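Local coordinates for protein metallopeptidase containing co-catalytic metalloactive site (Shewanella denitrificans OS217, PDB 3B2Y) that probably acts as a zinc-dependent hydrolase of the M14 metallocarboxypeptidase family, and is seen here with a nickel ion in its metal site, at residues A[251-254]-A[255-258]; A[95-98]-A[99-102]; A[228-231]-A[232-236]. All coordinates share one frame; numbering follows the deposited sequence.

Interaction 1 (A[251-254]-A[255-258]); sequences EDFD and RRVQ
R256 reaches back past the start of its own helix and donates from NH1 to the backbone O of E251 at 2.9 Å, with an N-H...O angle of 156°. The acceptor lies practically in the guanidinium plane, while the donor is tilted somewhat from the plane of the E251 carbonyl. NE forms a salt bridge with E171, and W13 adds a cation-pi contact. To get there the side chain bends twice, at chi2 (139°) and chi3 (57°), which folds CD over D252 O, 3.4 Å away. F253 stands at right angles to the guanidinium, so that its CD1 sits over one guanidinium face while NH2 comes to the edge of the ring, 3.4 Å from CD1. With an alanine here, the carbonyl of E251 and the carboxylate of E171 would probably both lose their charged mate, and the edge of the F253 ring its neighbour.

This is the N-terminus of helix 253-271, and D252 is its N-cap. OD2 of D252 accepts from R255 N at 2.9 Å, on the anti side of the carboxylate, which satisfies a first-turn amide that lacks an i-4 carbonyl within the helix. D252 O takes R256 N, F253 O takes V257 N at 3.0 Å, and D254 O takes Q258 N, the regular i to i+4 ladder. The carboxylate of D254 turns to the 15-17 segment, its OD2 receiving the amides of E16 and I17 and its OD1 pairing with S15 OG. R255 runs away from the cap, extended, and gives NE to Y203 O. On the buried side V257 lays CG2 over one face of the F253 ring, a CH-pi contact 4.0 Å from the centroid, with A81 and W84 of helix 81-92 packed against this pair.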
# COMPACT_ATOMS: atom_id res chain seq x y z
N GLU A 251 -0.96 -10.10 -14.73
CA GLU A 251 -2.36 -10.44 -14.76
C GLU A 251 -3.22 -9.21 -15.09
O GLU A 251 -2.69 -8.12 -15.30
CB GLU A 251 -2.76 -11.11 -13.42
CG GLU A 251 -2.56 -12.63 -13.45
CD GLU A 251 -3.61 -13.37 -14.31
OE1 GLU A 251 -3.67 -13.15 -15.54
OE2 GLU A 251 -4.40 -14.17 -13.75
N ASP A 252 -4.53 -9.42 -15.24
CA ASP A 252 -5.47 -8.38 -15.66
C ASP A 252 -5.54 -7.22 -14.63
O ASP A 252 -5.72 -7.44 -13.45
CB ASP A 252 -6.86 -9.00 -15.89
CG ASP A 252 -7.93 -7.96 -16.20
OD1 ASP A 252 -8.06 -7.56 -17.38
OD2 ASP A 252 -8.63 -7.51 -15.26
N PHE A 253 -5.40 -6.00 -15.13
CA PHE A 253 -5.28 -4.83 -14.29
C PHE A 253 -6.48 -4.68 -13.40
O PHE A 253 -6.35 -4.48 -12.22
CB PHE A 253 -5.08 -3.56 -15.13
CG PHE A 253 -4.80 -2.34 -14.30
CD1 PHE A 253 -3.58 -2.18 -13.67
CD2 PHE A 253 -5.79 -1.40 -14.07
CE1 PHE A 253 -3.33 -1.08 -12.89
CE2 PHE A 253 -5.55 -0.28 -13.28
CZ PHE A 253 -4.33 -0.13 -12.68
N ASP A 254 -7.67 -4.77 -13.98
CA ASP A 254 -8.87 -4.56 -13.18
C ASP A 254 -9.08 -5.65 -12.11
O ASP A 254 -9.56 -5.37 -11.01
CB ASP A 254 -10.08 -4.33 -14.09
CG ASP A 254 -10.11 -2.89 -14.69
OD1 ASP A 254 -9.50 -1.95 -14.09
OD2 ASP A 254 -10.73 -2.71 -15.77
N ARG A 255 -8.65 -6.87 -12.41
CA ARG A 255 -8.62 -7.90 -11.38
C ARG A 255 -7.61 -7.57 -10.27
O ARG A 255 -7.79 -7.96 -9.11
CB ARG A 255 -8.25 -9.24 -12.02
CG ARG A 255 -8.66 -10.44 -11.23
CD ARG A 255 -8.76 -11.70 -12.10
NE ARG A 255 -9.12 -12.85 -11.28
CZ ARG A 255 -10.35 -13.11 -10.84
NH1 ARG A 255 -11.37 -12.31 -11.14
NH2 ARG A 255 -10.56 -14.18 -10.09
N ARG A 256 -6.51 -6.92 -10.62
CA ARG A 256 -5.52 -6.55 -9.60
C ARG A 256 -6.06 -5.46 -8.72
O ARG A 256 -5.85 -5.53 -7.53
CB ARG A 256 -4.20 -6.08 -10.23
CG ARG A 256 -3.30 -7.27 -10.70
CD ARG A 256 -2.65 -6.98 -12.04
NE ARG A 256 -1.87 -5.76 -11.98
CZ ARG A 256 -1.42 -5.11 -13.05
NH1 ARG A 256 -1.63 -5.59 -14.26
NH2 ARG A 256 -0.81 -3.95 -12.93
N VAL A 257 -6.83 -4.57 -9.31
CA VAL A 257 -7.50 -3.49 -8.59
C VAL A 257 -8.46 -4.09 -7.61
O VAL A 257 -8.43 -3.73 -6.42
CB VAL A 257 -8.21 -2.52 -9.57
CG1 VAL A 257 -9.10 -1.55 -8.81
CG2 VAL A 257 -7.14 -1.76 -10.43
N GLN A 258 -9.23 -5.07 -8.08
CA GLN A 258 -10.18 -5.79 -7.24
C GLN A 258 -9.52 -6.54 -6.09
O GLN A 258 -10.01 -6.48 -4.97
CB GLN A 258 -11.07 -6.72 -8.08
CG GLN A 258 -12.05 -5.93 -8.93
CD GLN A 258 -12.68 -6.78 -10.04
OE1 GLN A 258 -12.09 -7.76 -10.53
NE2 GLN A 258 -13.89 -6.41 -10.43

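Interaction 2 (A[95-98]-A[99-102])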
# COMPACT_ATOMS: atom_id res chain seq x y z
N PRO A 95 -19.05 6.62 5.58
CA PRO A 95 -18.48 7.20 6.78
C PRO A 95 -18.61 6.41 8.08
O PRO A 95 -17.77 6.59 8.96
CB PRO A 95 -19.21 8.53 6.89
CG PRO A 95 -19.58 8.87 5.51
CD PRO A 95 -19.96 7.56 4.90
N ALA A 96 -19.64 5.57 8.23
CA ALA A 96 -19.77 4.72 9.42
C ALA A 96 -18.53 3.87 9.77
O ALA A 96 -18.37 3.51 10.94
CB ALA A 96 -20.99 3.78 9.31
N LEU A 97 -17.74 3.51 8.77
CA LEU A 97 -16.50 2.73 9.01
C LEU A 97 -15.68 3.50 10.05
O LEU A 97 -15.22 2.94 11.03
CB LEU A 97 -15.73 2.52 7.73
CG LEU A 97 -14.30 1.98 8.00
CD1 LEU A 97 -14.36 0.64 8.80
CD2 LEU A 97 -13.48 1.90 6.75
N PHE A 98 -15.61 4.81 9.91
CA PHE A 98 -14.73 5.59 10.79
C PHE A 98 -15.18 5.68 12.23
O PHE A 98 -14.40 6.09 13.09
CB PHE A 98 -14.45 6.95 10.15
CG PHE A 98 -14.02 6.83 8.74
CD1 PHE A 98 -12.92 6.07 8.41
CD2 PHE A 98 -14.74 7.39 7.72
CE1 PHE A 98 -12.53 5.91 7.08
CE2 PHE A 98 -14.33 7.23 6.41
CZ PHE A 98 -13.24 6.47 6.10
N GLU A 99 -16.41 5.23 12.53
CA GLU A 99 -16.84 5.13 13.93
C GLU A 99 -16.20 3.98 14.68
O GLU A 99 -16.27 3.95 15.90
CB GLU A 99 -18.36 4.96 14.03
CG GLU A 99 -19.09 6.14 13.40
CD GLU A 99 -20.62 6.02 13.50
OE1 GLU A 99 -21.12 5.25 14.34
OE2 GLU A 99 -21.29 6.70 12.69
N ARG A 100 -15.62 3.01 13.97
CA ARG A 100 -14.99 1.90 14.67
C ARG A 100 -13.50 1.80 14.49
O ARG A 100 -12.87 1.00 15.15
CB ARG A 100 -15.70 0.59 14.36
CG ARG A 100 -15.35 -0.11 13.12
CD ARG A 100 -15.98 -1.52 13.17
NE ARG A 100 -15.53 -2.27 12.01
CZ ARG A 100 -16.01 -2.10 10.78
NH1 ARG A 100 -17.03 -1.28 10.55
NH2 ARG A 100 -15.51 -2.81 9.79
N VAL A 101 -12.92 2.68 13.65
CA VAL A 101 -11.49 2.64 13.38
C VAL A 101 -10.96 4.01 13.00
O VAL A 101 -11.62 4.79 12.29
CB VAL A 101 -11.17 1.56 12.30
CG1 VAL A 101 -11.83 1.91 10.99
CG2 VAL A 101 -9.63 1.33 12.12
N ASN A 102 -9.76 4.33 13.48
CA ASN A 102 -9.05 5.52 12.98
C ASN A 102 -8.29 5.06 11.76
O ASN A 102 -7.23 4.48 11.89
CB ASN A 102 -8.12 6.07 14.04
CG ASN A 102 -8.84 6.47 15.29
OD1 ASN A 102 -9.84 7.20 15.23
ND2 ASN A 102 -8.31 6.06 16.45
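L97 O takes the backbone amide of R100 at 3.0 Å in a nearly straight bond, the N-H...O angle being 168°, and the N-H of V101 points to the same oxygen in a weak second bond of 3.5 Å. One residue earlier, E99 N donates to A96 O at 3.1 Å. Neither of the two stronger bonds uses a carbonyl lone pair: both donors stand above the plane of the C=O, much farther for A96 than for L97. All three run from i+3 or i+4 back to i, and with F98 N donating to P95 O they wind the chain into a tight set of turns.

The backbone from 95 to 98 has helical angles without the regular bonding of a helix, and V101 breaks away with extended angles, so that N102 can enter strand 102-106. The segment thus belongs to the return leg of a beta-alpha-beta crossover, from strand 68-73 through helix 81-92 to strand 102-106, an outermost strand of the six-stranded mixed sheet, at the surface and away from the metal site.

Packing gathers round L97. Its CD1 lies over one face of the R100 guanidinium, displaced toward the rim and 3.7 Å from NH1, while the same methyl meets CG1 of V101 at 3.6 Å. R100 is brought there by its first torsion, CG standing between the backbone N and the carbonyl carbon (chi1 82°); from CG the chain runs extended and back beside L97, and NE is held by A272 O. V101 likewise sets CG1 in that position, where it also lies 3.5 Å from L97 O. I268 of helix 253-271 touches both L97 and R100. F98 turns its CA-H to V101 O, CA 3.5 Å from that oxygen, and packs on L39 of helix 25-39 and on L103.

Interaction 3 (A[228-231]-A[232-236])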
# COMPACT_ATOMS: atom_id res chain seq x y z
N THR A 228 14.87 -2.58 4.96
CA THR A 228 14.78 -1.13 5.25
C THR A 228 13.54 -0.45 4.66
O THR A 228 13.53 0.76 4.41
CB THR A 228 16.03 -0.34 4.79
OG1 THR A 228 16.09 -0.28 3.35
CG2 THR A 228 17.28 -0.91 5.38
N SER A 229 12.50 -1.23 4.47
CA SER A 229 11.26 -0.80 3.89
C SER A 229 10.47 0.02 4.91
O SER A 229 10.73 -0.01 6.13
CB SER A 229 10.43 -2.01 3.50
OG SER A 229 10.04 -2.72 4.67
N PHE A 230 9.49 0.74 4.40
CA PHE A 230 8.62 1.57 5.21
C PHE A 230 7.88 0.71 6.25
O PHE A 230 7.85 1.01 7.41
CB PHE A 230 7.59 2.19 4.27
CG PHE A 230 6.57 3.08 4.92
CD1 PHE A 230 6.94 4.24 5.52
CD2 PHE A 230 5.20 2.79 4.81
CE1 PHE A 230 5.97 5.11 6.10
CE2 PHE A 230 4.22 3.65 5.33
CZ PHE A 230 4.61 4.83 5.98
N GLU A 231 7.34 -0.40 5.79
CA GLU A 231 6.58 -1.32 6.65
C GLU A 231 7.46 -1.93 7.75
O GLU A 231 7.02 -2.07 8.88
CB GLU A 231 5.81 -2.36 5.79
CG GLU A 231 6.67 -3.22 4.84
CD GLU A 231 6.95 -2.61 3.45
OE1 GLU A 231 6.88 -1.38 3.24
OE2 GLU A 231 7.28 -3.41 2.55
N ALA A 232 8.67 -2.34 7.46
CA ALA A 232 9.53 -2.90 8.53
C ALA A 232 9.88 -1.83 9.55
O ALA A 232 9.96 -2.11 10.76
CB ALA A 232 10.81 -3.55 7.97
N PHE A 233 10.16 -0.64 9.06
CA PHE A 233 10.35 0.57 9.89
C PHE A 233 9.18 0.78 10.87
O PHE A 233 9.37 0.97 12.07
CB PHE A 233 10.50 1.84 9.01
CG PHE A 233 10.52 3.09 9.79
CD1 PHE A 233 11.65 3.43 10.54
CD2 PHE A 233 9.39 3.95 9.87
CE1 PHE A 233 11.66 4.60 11.33
CE2 PHE A 233 9.39 5.11 10.66
CZ PHE A 233 10.56 5.46 11.36
N LEU A 234 7.96 0.75 10.37
CA LEU A 234 6.82 0.96 11.24
C LEU A 234 6.69 -0.20 12.29
O LEU A 234 6.29 0.05 13.39
CB LEU A 234 5.56 1.21 10.49
CG LEU A 234 5.49 2.32 9.48
CD1 LEU A 234 4.21 2.20 8.72
CD2 LEU A 234 5.55 3.59 10.27
N VAL A 235 7.05 -1.43 11.94
CA VAL A 235 7.04 -2.53 12.89
C VAL A 235 8.10 -2.30 13.96
O VAL A 235 7.85 -2.47 15.16
CB VAL A 235 7.18 -3.85 12.14
CG1 VAL A 235 7.42 -5.04 13.11
CG2 VAL A 235 5.89 -4.02 11.21
N ARG A 236 9.32 -1.96 13.56
CA ARG A 236 10.40 -1.71 14.56
C ARG A 236 9.95 -0.54 15.47
O ARG A 236 10.31 -0.46 16.65
CB ARG A 236 11.65 -1.31 13.81
CG ARG A 236 12.29 -2.41 13.06
CD ARG A 236 13.75 -2.06 12.81
NE ARG A 236 14.39 -3.02 11.90
CZ ARG A 236 14.44 -2.89 10.58
NH1 ARG A 236 13.90 -1.82 9.97
NH2 ARG A 236 15.04 -3.83 9.86
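S229 OG accepts the amide of A232 at 3.1 Å, with an N-H...O angle of 162°, and its oxygen also rests against the A232 methyl. The hydroxyl is placed for this by a chi1 of 66°, which tucks OG between its own backbone N and carbonyl carbon. Behind it the backbone ladder begins: S229 O takes F233 N at 3.1 Å, F230 O takes L234 N at 3.0 Å and E231 O takes V235 N.

F230 and L234, one turn apart, form the apolar pair. CD1 of L234 lies over a face of the F230 ring, 4.0 Å from its centroid and 23° off the normal, a CH-pi contact displaced toward the CE2 and CZ rim. F233 instead meets the F230 carbonyl with its CB, at 3.2 Å from O, and its ring leads away toward F131.

Outside this shell, S229 OG is also bonded to D227 OD1, and F230 N is held by N128 OD1. L70 of strand 68-73 touches both F230 and L234, F75 meets the F230 ring, and E231 packs on T168 and C244 of the neighbouring strands. The arrangement is a serine N-cap starting the short helix 230-236, packed on the central sheet of the M14 fold, with the E231 side chain close to the bound nickel.

Overall arrangement
The three contacts lie in series along the chain, interaction 2 first, then 3, then 1, and none touches another. Interactions 1 and 3 sit on opposite sides of the chain's centre, 27 Å apart between centres and about 17 Å between nearest atoms. Both are capped helix starts, at different distances from the metal: the side chain of E231 in interaction 3 is about 7 Å from the nickel held by H76, E79 and H170, and about 7 Å from that of E246, the predicted proton donor/acceptor, while the side chain of R256 in interaction 1 is about 11 Å from the nickel. Interaction 2 is remote from that site, yet helix 253-271 begins in interaction 1 and its far end packs against interaction 2.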